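Local coordinates for protein purine nucleosidase, (IunH-1) (Sulfolobus solfataricus, PDB 3T8J) that is a member of the nucleosidase family, an alpha/beta protein with a bound sodium ion, at residues I182-V195 and N288-M301. Sequence-based numbering, arbitrary orientation.
Sequences ITMIPWDVIINYPV and NAEIVYEINKKSFM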
ATOM      1  N   ILE A 182      -3.033 -27.967   2.890  1.00 21.85           N
ATOM      2  CA  ILE A 182      -4.187 -27.293   2.270  1.00 21.28           C
ATOM      3  C   ILE A 182      -4.416 -27.789   0.861  1.00 22.34           C
ATOM      4  O   ILE A 182      -3.471 -27.813   0.048  1.00 23.22           O
ATOM      5  CB  ILE A 182      -3.952 -25.770   2.199  1.00 20.18           C
ATOM      6  CG1 ILE A 182      -3.947 -25.150   3.593  1.00 20.90           C
ATOM      7  CG2 ILE A 182      -5.020 -25.085   1.302  1.00 20.18           C
ATOM      8  CD1 ILE A 182      -3.440 -23.690   3.624  1.00 22.43           C
ATOM      9  N   THR A 183      -5.671 -28.145   0.556  1.00 22.20           N
ATOM     10  CA  THR A 183      -6.142 -28.307  -0.808  1.00 23.11           C
ATOM     11  C   THR A 183      -7.240 -27.247  -0.998  1.00 22.35           C
ATOM     12  O   THR A 183      -8.143 -27.166  -0.188  1.00 22.85           O
ATOM     13  CB  THR A 183      -6.652 -29.737  -1.110  1.00 24.34           C
ATOM     14  OG1 THR A 183      -5.528 -30.643  -1.098  1.00 26.97           O
ATOM     15  CG2 THR A 183      -7.318 -29.787  -2.479  1.00 26.03           C
ATOM     16  N   MET A 184      -7.085 -26.437  -2.043  1.00 22.54           N
ATOM     17  CA  MET A 184      -7.901 -25.227  -2.277  1.00 22.61           C
ATOM     18  C   MET A 184      -8.707 -25.382  -3.565  1.00 23.15           C
ATOM     19  O   MET A 184      -8.175 -25.741  -4.610  1.00 23.08           O
ATOM     20  CB  MET A 184      -6.939 -24.036  -2.389  1.00 24.08           C
ATOM     21  CG  MET A 184      -7.481 -22.770  -2.756  1.00 28.19           C
ATOM     22  SD  MET A 184      -5.997 -21.709  -3.014  1.00 35.05           S
ATOM     23  CE  MET A 184      -6.767 -20.454  -2.219  1.00 31.02           C
ATOM     24  N   ILE A 185     -10.002 -25.065  -3.479  1.00 22.30           N
ATOM     25  CA  ILE A 185     -10.933 -25.094  -4.594  1.00 23.74           C
ATOM     26  C   ILE A 185     -11.357 -23.638  -4.884  1.00 22.82           C
ATOM     27  O   ILE A 185     -12.100 -23.044  -4.099  1.00 22.05           O
ATOM     28  CB  ILE A 185     -12.183 -25.958  -4.253  1.00 24.17           C
ATOM     29  CG1 ILE A 185     -11.878 -27.480  -4.198  1.00 25.53           C
ATOM     30  CG2 ILE A 185     -13.273 -25.815  -5.315  1.00 26.99           C
ATOM     31  CD1 ILE A 185     -10.820 -27.947  -3.178  1.00 27.41           C
ATOM     32  N   PRO A 186     -10.910 -23.062  -6.012  1.00 22.07           N
ATOM     33  CA  PRO A 186     -11.214 -21.645  -6.313  1.00 20.98           C
ATOM     34  C   PRO A 186     -12.592 -21.399  -6.934  1.00 21.38           C
ATOM     35  O   PRO A 186     -13.116 -22.251  -7.660  1.00 21.64           O
ATOM     36  CB  PRO A 186     -10.119 -21.247  -7.324  1.00 22.24           C
ATOM     37  CG  PRO A 186      -9.182 -22.394  -7.383  1.00 24.50           C
ATOM     38  CD  PRO A 186      -9.893 -23.595  -6.943  1.00 23.28           C
ATOM     39  N   TRP A 187     -13.121 -20.205  -6.681  1.00 21.52           N
ATOM     40  CA  TRP A 187     -14.357 -19.756  -7.301  1.00 21.84           C
ATOM     41  C   TRP A 187     -14.321 -19.838  -8.821  1.00 22.81           C
ATOM     42  O   TRP A 187     -15.307 -20.274  -9.451  1.00 23.06           O
ATOM     43  CB  TRP A 187     -14.612 -18.307  -6.904  1.00 21.09           C
ATOM     44  CG  TRP A 187     -15.824 -17.685  -7.593  1.00 22.74           C
ATOM     45  CD1 TRP A 187     -15.820 -16.796  -8.638  1.00 23.47           C
ATOM     46  CD2 TRP A 187     -17.185 -17.939  -7.281  1.00 25.57           C
ATOM     47  NE1 TRP A 187     -17.119 -16.484  -9.003  1.00 26.47           N
ATOM     48  CE2 TRP A 187     -17.970 -17.169  -8.174  1.00 25.05           C
ATOM     49  CE3 TRP A 187     -17.828 -18.726  -6.321  1.00 26.38           C
ATOM     50  CZ2 TRP A 187     -19.376 -17.169  -8.132  1.00 27.24           C
ATOM     51  CZ3 TRP A 187     -19.226 -18.721  -6.293  1.00 27.27           C
ATOM     52  CH2 TRP A 187     -19.966 -17.944  -7.182  1.00 27.55           C
ATOM     53  N   ASP A 188     -13.224 -19.393  -9.432  1.00 23.06           N
ATOM     54  CA  ASP A 188     -13.161 -19.313 -10.888  1.00 24.57           C
ATOM     55  C   ASP A 188     -12.823 -20.632 -11.577  1.00 25.47           C
ATOM     56  O   ASP A 188     -12.664 -20.680 -12.806  1.00 27.97           O
ATOM     57  CB  ASP A 188     -12.328 -18.121 -11.383  1.00 25.00           C
ATOM     58  CG  ASP A 188     -10.961 -18.016 -10.751  1.00 25.25           C
ATOM     59  OD1 ASP A 188     -10.526 -18.942 -10.005  1.00 24.77           O
ATOM     60  OD2 ASP A 188     -10.300 -16.964 -11.029  1.00 24.88           O
ATOM     61  N   VAL A 189     -12.774 -21.701 -10.775  1.00 25.65           N
ATOM     62  CA  VAL A 189     -12.817 -23.067 -11.262  1.00 26.74           C
ATOM     63  C   VAL A 189     -14.261 -23.602 -11.141  1.00 27.29           C
ATOM     64  O   VAL A 189     -14.818 -24.116 -12.111  1.00 28.59           O
ATOM     65  CB  VAL A 189     -11.802 -23.947 -10.492  1.00 26.55           C
ATOM     66  CG1 VAL A 189     -12.055 -25.445 -10.744  1.00 28.79           C
ATOM     67  CG2 VAL A 189     -10.377 -23.525 -10.854  1.00 27.79           C
ATOM     68  N   ILE A 190     -14.869 -23.470  -9.971  1.00 25.82           N
ATOM     69  CA  ILE A 190     -16.191 -24.080  -9.758  1.00 26.80           C
ATOM     70  C   ILE A 190     -17.280 -23.457 -10.654  1.00 27.53           C
ATOM     71  O   ILE A 190     -18.228 -24.167 -10.992  1.00 27.65           O
ATOM     72  CB  ILE A 190     -16.633 -24.118  -8.267  1.00 27.15           C
ATOM     73  CG1 ILE A 190     -16.884 -22.733  -7.723  1.00 26.56           C
ATOM     74  CG2 ILE A 190     -15.626 -24.873  -7.413  1.00 28.47           C
ATOM     75  CD1 ILE A 190     -18.374 -22.325  -7.863  1.00 27.96           C
ATOM     76  N   ILE A 191     -17.125 -22.194 -11.080  1.00 27.28           N
ATOM     77  CA  ILE A 191     -18.136 -21.570 -11.959  1.00 28.47           C
ATOM     78  C   ILE A 191     -18.191 -22.186 -13.350  1.00 29.73           C
ATOM     79  O   ILE A 191     -19.128 -21.925 -14.096  1.00 31.35           O
ATOM     80  CB  ILE A 191     -18.000 -20.013 -12.088  1.00 27.20           C
ATOM     81  CG1 ILE A 191     -16.652 -19.612 -12.696  1.00 28.70           C
ATOM     82  CG2 ILE A 191     -18.264 -19.355 -10.731  1.00 28.16           C
ATOM     83  CD1 ILE A 191     -16.458 -18.083 -12.826  1.00 30.57           C
ATOM     84  N   ASN A 192     -17.204 -23.011 -13.706  1.00 29.39           N
ATOM     85  CA  ASN A 192     -17.258 -23.773 -14.963  1.00 32.10           C
ATOM     86  C   ASN A 192     -18.225 -24.966 -14.938  1.00 32.40           C
ATOM     87  O   ASN A 192     -18.444 -25.605 -15.973  1.00 35.36           O
ATOM     88  CB  ASN A 192     -15.852 -24.285 -15.330  1.00 32.42           C
ATOM     89  CG  ASN A 192     -14.855 -23.160 -15.557  1.00 34.28           C
ATOM     90  OD1 ASN A 192     -15.218 -22.067 -15.994  1.00 36.99           O
ATOM     91  ND2 ASN A 192     -13.580 -23.438 -15.280  1.00 36.75           N
ATOM     92  N   TYR A 193     -18.804 -25.259 -13.769  1.00 31.81           N
ATOM     93  CA  TYR A 193     -19.608 -26.460 -13.543  1.00 32.49           C
ATOM     94  C   TYR A 193     -20.953 -26.139 -12.883  1.00 32.19           C
ATOM     95  O   TYR A 193     -21.290 -26.734 -11.856  1.00 32.91           O
ATOM     96  CB  TYR A 193     -18.814 -27.444 -12.678  1.00 32.17           C
ATOM     97  CG  TYR A 193     -17.430 -27.732 -13.217  1.00 33.06           C
ATOM     98  CD1 TYR A 193     -17.242 -28.626 -14.280  1.00 36.27           C
ATOM     99  CD2 TYR A 193     -16.308 -27.108 -12.690  1.00 31.70           C
ATOM    100  CE1 TYR A 193     -15.969 -28.898 -14.787  1.00 34.46           C
ATOM    101  CE2 TYR A 193     -15.018 -27.378 -13.204  1.00 32.06           C
ATOM    102  CZ  TYR A 193     -14.870 -28.262 -14.254  1.00 34.48           C
ATOM    103  OH  TYR A 193     -13.613 -28.547 -14.757  1.00 35.56           O
ATOM    104  N   PRO A 194     -21.733 -25.205 -13.473  1.00 32.81           N
ATOM    105  CA  PRO A 194     -23.037 -24.887 -12.892  1.00 32.99           C
ATOM    106  C   PRO A 194     -24.052 -26.003 -13.077  1.00 34.38           C
ATOM    107  O   PRO A 194     -23.909 -26.829 -13.984  1.00 35.63           O
ATOM    108  CB  PRO A 194     -23.479 -23.671 -13.688  1.00 33.35           C
ATOM    109  CG  PRO A 194     -22.898 -23.908 -15.041  1.00 35.06           C
ATOM    110  CD  PRO A 194     -21.522 -24.514 -14.752  1.00 34.23           C
ATOM    111  N   VAL A 195     -25.080 -25.980 -12.235  1.00 34.07           N
ATOM    112  CA  VAL A 195     -26.272 -26.791 -12.411  1.00 35.80           C
ATOM    113  C   VAL A 195     -27.134 -26.181 -13.536  1.00 37.74           C
ATOM    114  O   VAL A 195     -27.700 -25.087 -13.388  1.00 38.07           O
ATOM    115  CB  VAL A 195     -27.078 -26.865 -11.105  1.00 34.81           C
ATOM    116  CG1 VAL A 195     -28.398 -27.658 -11.326  1.00 36.66           C
ATOM    117  CG2 VAL A 195     -26.201 -27.468  -9.968  1.00 34.66           C
ATOM    118  N   ASN A 288       2.657 -23.813  -1.026  1.00 23.97           N
ATOM    119  CA  ASN A 288       1.899 -23.849   0.222  1.00 24.41           C
ATOM    120  C   ASN A 288       0.455 -24.338   0.052  1.00 24.46           C
ATOM    121  O   ASN A 288      -0.280 -24.425   1.041  1.00 25.35           O
ATOM    122  CB  ASN A 288       1.942 -22.489   0.957  1.00 24.07           C
ATOM    123  CG  ASN A 288       1.328 -21.380   0.165  1.00 23.21           C
ATOM    124  OD1 ASN A 288       1.015 -21.577  -0.989  1.00 22.25           O
ATOM    125  ND2 ASN A 288       1.158 -20.189   0.782  1.00 25.20           N
ATOM    126  N   ALA A 289       0.047 -24.709  -1.150  1.00 23.92           N
ATOM    127  CA  ALA A 289      -1.324 -25.188  -1.373  1.00 23.80           C
ATOM    128  C   ALA A 289      -1.422 -26.023  -2.614  1.00 24.72           C
ATOM    129  O   ALA A 289      -0.761 -25.738  -3.610  1.00 26.81           O
ATOM    130  CB  ALA A 289      -2.309 -24.014  -1.467  1.00 22.76           C
ATOM    131  N   GLU A 290      -2.246 -27.060  -2.556  1.00 23.72           N
ATOM    132  CA  GLU A 290      -2.590 -27.840  -3.721  1.00 24.80           C
ATOM    133  C   GLU A 290      -3.880 -27.259  -4.251  1.00 24.46           C
ATOM    134  O   GLU A 290      -4.877 -27.251  -3.529  1.00 24.95           O
ATOM    135  CB  GLU A 290      -2.790 -29.291  -3.365  1.00 26.74           C
ATOM    136  CG  GLU A 290      -3.094 -30.167  -4.528  1.00 30.14           C
ATOM    137  CD  GLU A 290      -3.287 -31.608  -4.084  1.00 36.23           C
ATOM    138  OE1 GLU A 290      -4.212 -31.862  -3.259  1.00 36.56           O
ATOM    139  OE2 GLU A 290      -2.517 -32.454  -4.562  1.00 38.56           O
ATOM    140  N   ILE A 291      -3.858 -26.798  -5.482  1.00 23.34           N
ATOM    141  CA  ILE A 291      -5.015 -26.113  -6.065  1.00 22.62           C
ATOM    142  C   ILE A 291      -5.714 -27.033  -7.068  1.00 23.77           C
ATOM    143  O   ILE A 291      -5.079 -27.641  -7.924  1.00 24.97           O
ATOM    144  CB  ILE A 291      -4.585 -24.795  -6.762  1.00 22.45           C
ATOM    145  CG1 ILE A 291      -3.770 -23.923  -5.800  1.00 23.13           C
ATOM    146  CG2 ILE A 291      -5.811 -24.088  -7.383  1.00 22.82           C
ATOM    147  CD1 ILE A 291      -3.291 -22.553  -6.414  1.00 25.76           C
ATOM    148  N   VAL A 292      -7.048 -27.128  -6.968  1.00 23.16           N
ATOM    149  CA  VAL A 292      -7.851 -27.897  -7.914  1.00 25.00           C
ATOM    150  C   VAL A 292      -8.225 -27.007  -9.097  1.00 25.81           C
ATOM    151  O   VAL A 292      -8.816 -25.937  -8.912  1.00 25.23           O
ATOM    152  CB  VAL A 292      -9.125 -28.449  -7.241  1.00 24.71           C
ATOM    153  CG1 VAL A 292     -10.056 -29.117  -8.267  1.00 26.31           C
ATOM    154  CG2 VAL A 292      -8.737 -29.417  -6.100  1.00 26.11           C
ATOM    155  N   TYR A 293      -7.866 -27.433 -10.306  1.00 26.93           N
ATOM    156  CA  TYR A 293      -8.115 -26.653 -11.519  1.00 28.03           C
ATOM    157  C   TYR A 293      -9.226 -27.226 -12.403  1.00 29.85           C
ATOM    158  O   TYR A 293      -9.758 -26.502 -13.244  1.00 31.28           O
ATOM    159  CB  TYR A 293      -6.811 -26.494 -12.332  1.00 28.57           C
ATOM    160  CG  TYR A 293      -5.886 -25.410 -11.800  1.00 28.33           C
ATOM    161  CD1 TYR A 293      -4.867 -25.677 -10.878  1.00 30.07           C
ATOM    162  CD2 TYR A 293      -6.046 -24.089 -12.202  1.00 28.08           C
ATOM    163  CE1 TYR A 293      -4.029 -24.643 -10.410  1.00 29.32           C
ATOM    164  CE2 TYR A 293      -5.216 -23.064 -11.734  1.00 28.15           C
ATOM    165  CZ  TYR A 293      -4.219 -23.347 -10.819  1.00 30.16           C
ATOM    166  OH  TYR A 293      -3.416 -22.296 -10.365  1.00 32.03           O
ATOM    167  N   GLU A 294      -9.572 -28.505 -12.234  1.00 30.26           N
ATOM    168  CA  GLU A 294     -10.638 -29.160 -13.006  1.00 32.15           C
ATOM    169  C   GLU A 294     -11.323 -30.255 -12.167  1.00 32.37           C
ATOM    170  O   GLU A 294     -10.690 -30.842 -11.271  1.00 31.31           O
ATOM    171  CB  GLU A 294     -10.074 -29.793 -14.301  1.00 34.93           C
ATOM    172  CG  GLU A 294      -9.354 -28.837 -15.274  1.00 37.96           C
ATOM    173  CD  GLU A 294      -8.771 -29.552 -16.498  1.00 45.69           C
ATOM    174  OE1 GLU A 294      -9.324 -30.590 -16.937  1.00 49.43           O
ATOM    175  OE2 GLU A 294      -7.745 -29.061 -17.018  1.00 48.75           O
ATOM    176  N   ILE A 295     -12.600 -30.511 -12.464  1.00 32.63           N
ATOM    177  CA  ILE A 295     -13.371 -31.601 -11.851  1.00 33.73           C
ATOM    178  C   ILE A 295     -14.092 -32.424 -12.932  1.00 35.83           C
ATOM    179  O   ILE A 295     -14.202 -32.007 -14.086  1.00 36.07           O
ATOM    180  CB  ILE A 295     -14.412 -31.121 -10.781  1.00 32.34           C
ATOM    181  CG1 ILE A 295     -15.666 -30.527 -11.422  1.00 33.51           C
ATOM    182  CG2 ILE A 295     -13.788 -30.102  -9.803  1.00 31.82           C
ATOM    183  CD1 ILE A 295     -16.816 -30.404 -10.482  1.00 32.00           C
ATOM    184  N   ASN A 296     -14.542 -33.603 -12.521  1.00 36.97           N
ATOM    185  CA  ASN A 296     -15.444 -34.445 -13.303  1.00 39.55           C
ATOM    186  C   ASN A 296     -16.879 -34.090 -12.920  1.00 38.94           C
ATOM    187  O   ASN A 296     -17.352 -34.470 -11.845  1.00 38.12           O
ATOM    188  CB  ASN A 296     -15.139 -35.927 -13.021  1.00 41.19           C
ATOM    189  CG  ASN A 296     -15.946 -36.875 -13.902  1.00 45.40           C
ATOM    190  OD1 ASN A 296     -17.134 -36.665 -14.151  1.00 45.40           O
ATOM    191  ND2 ASN A 296     -15.296 -37.934 -14.376  1.00 50.95           N
ATOM    192  N   LYS A 297     -17.567 -33.338 -13.788  1.00 39.09           N
ATOM    193  CA  LYS A 297     -18.917 -32.856 -13.485  1.00 38.38           C
ATOM    194  C   LYS A 297     -19.898 -34.003 -13.266  1.00 39.66           C
ATOM    195  O   LYS A 297     -20.741 -33.932 -12.362  1.00 38.26           O
ATOM    196  CB  LYS A 297     -19.475 -31.942 -14.578  1.00 41.43           C
ATOM    197  CG  LYS A 297     -20.653 -31.119 -14.038  1.00 42.73           C
ATOM    198  CD  LYS A 297     -21.542 -30.479 -15.060  1.00 50.41           C
ATOM    199  CE  LYS A 297     -22.729 -29.874 -14.303  1.00 49.68           C
ATOM    200  NZ  LYS A 297     -23.717 -29.254 -15.170  1.00 56.71           N
ATOM    201  N   LYS A 298     -19.793 -35.036 -14.093  1.00 44.67           N
ATOM    202  CA  LYS A 298     -20.705 -36.169 -14.020  1.00 48.35           C
ATOM    203  C   LYS A 298     -20.604 -36.840 -12.657  1.00 46.51           C
ATOM    204  O   LYS A 298     -21.621 -37.113 -12.018  1.00 46.44           O
ATOM    205  CB  LYS A 298     -20.402 -37.176 -15.131  1.00 55.92           C
ATOM    206  CG  LYS A 298     -21.267 -38.426 -15.088  1.00 63.30           C
ATOM    207  CD  LYS A 298     -21.075 -39.261 -16.339  1.00 74.93           C
ATOM    208  CE  LYS A 298     -21.835 -40.581 -16.262  1.00 84.19           C
ATOM    209  NZ  LYS A 298     -21.593 -41.442 -17.453  1.00 97.17           N
ATOM    210  N   SER A 299     -19.373 -37.070 -12.201  1.00 45.93           N
ATOM    211  CA  SER A 299     -19.151 -37.692 -10.896  1.00 45.81           C
ATOM    212  C   SER A 299     -19.698 -36.830  -9.760  1.00 40.67           C
ATOM    213  O   SER A 299     -20.289 -37.360  -8.820  1.00 40.03           O
ATOM    214  CB  SER A 299     -17.661 -37.982 -10.670  1.00 48.13           C
ATOM    215  OG  SER A 299     -17.191 -38.954 -11.581  1.00 57.22           O
ATOM    216  N   PHE A 300     -19.507 -35.514  -9.853  1.00 37.14           N
ATOM    217  CA  PHE A 300     -20.015 -34.613  -8.834  1.00 34.34           C
ATOM    218  C   PHE A 300     -21.539 -34.668  -8.762  1.00 34.19           C
ATOM    219  O   PHE A 300     -22.115 -34.827  -7.688  1.00 34.14           O
ATOM    220  CB  PHE A 300     -19.551 -33.172  -9.076  1.00 33.05           C
ATOM    221  CG  PHE A 300     -20.273 -32.180  -8.224  1.00 31.16           C
ATOM    222  CD1 PHE A 300     -20.167 -32.220  -6.846  1.00 28.68           C
ATOM    223  CD2 PHE A 300     -21.100 -31.234  -8.791  1.00 31.01           C
ATOM    224  CE1 PHE A 300     -20.857 -31.330  -6.048  1.00 29.48           C
ATOM    225  CE2 PHE A 300     -21.805 -30.343  -8.004  1.00 30.69           C
ATOM    226  CZ  PHE A 300     -21.691 -30.391  -6.623  1.00 29.91           C
ATOM    227  N   MET A 301     -22.200 -34.568  -9.909  1.00 36.56           N
ATOM    228  CA  MET A 301     -23.666 -34.566  -9.918  1.00 37.49           C
ATOM    229  C   MET A 301     -24.252 -35.899  -9.471  1.00 40.19           C
ATOM    230  O   MET A 301     -25.338 -35.946  -8.912  1.00 40.54           O
ATOM    231  CB  MET A 301     -24.207 -34.150 -11.285  1.00 40.74           C
ATOM    232  CG  MET A 301     -23.980 -32.679 -11.605  1.00 40.14           C
ATOM    233  SD  MET A 301     -24.722 -31.528 -10.420  1.00 39.18           S
ATOM    234  CE  MET A 301     -26.475 -31.724 -10.762  1.00 43.36           C
TER
HETATM  235  O   HOH W   1      -0.297 -27.411   1.738  1.00 23.66           O
HETATM  236  O   HOH W   2     -12.139 -26.067 -14.808  1.00 25.52           O
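Tyr-193 lays its ring across Ile-295, whose CG1 stands 3.5 Å from the ring centroid and almost on the ring normal, a CH-pi contact. Ile-295 presents that carbon because chi1 of 77° sets CG1 between its backbone N and carbonyl carbon. A tyrosine suits the place because its hydroxyl continues past the isoleucine to the backbone: OH accepts a nearly straight bond from Ile-295 N (3.2 Å). A water bonded to the same OH also joins Asn-192 ND2 and Tyr-293 O.

Farther along, the extended Lys-297 brings NZ to Pro-194 O at 2.7 Å, while Glu-199 pairs with its charge.

At the other end, strands 182-185 and 289-295 run parallel. Glu-290 receives Met-184 N on its O (2.8 Å) and gives its own N to Ile-182 O; Val-292 N then reaches Met-184 O. On one face Thr-183 and Glu-290 lie side by side, OG1 donating to OE1 (2.8 Å) on the anti side of the carboxylate. Lys-143 also bonds the hydroxyl, and Arg-254 forms a salt bridge with OE1 that probably helps keep the carboxylate ionised. On the opposite face the pair is apolar, Met-184 SD beside Ile-291 CG1.

Pro-186 suits the strand's exit and the N-cap of helix 187-190. The parallel pattern would next call on its N-H, which proline lacks, so the buried Val-292 O has no hydrogen-bond partner in the model; Pro-186 CD and Val-189 CG2 (3.5 Å) pack on it instead.

Strand 182-185 thus joins the parallel strands to 289-295, beyond which antiparallel strands follow, within the mixed, mainly parallel alpha/beta sheet of this nucleosidase.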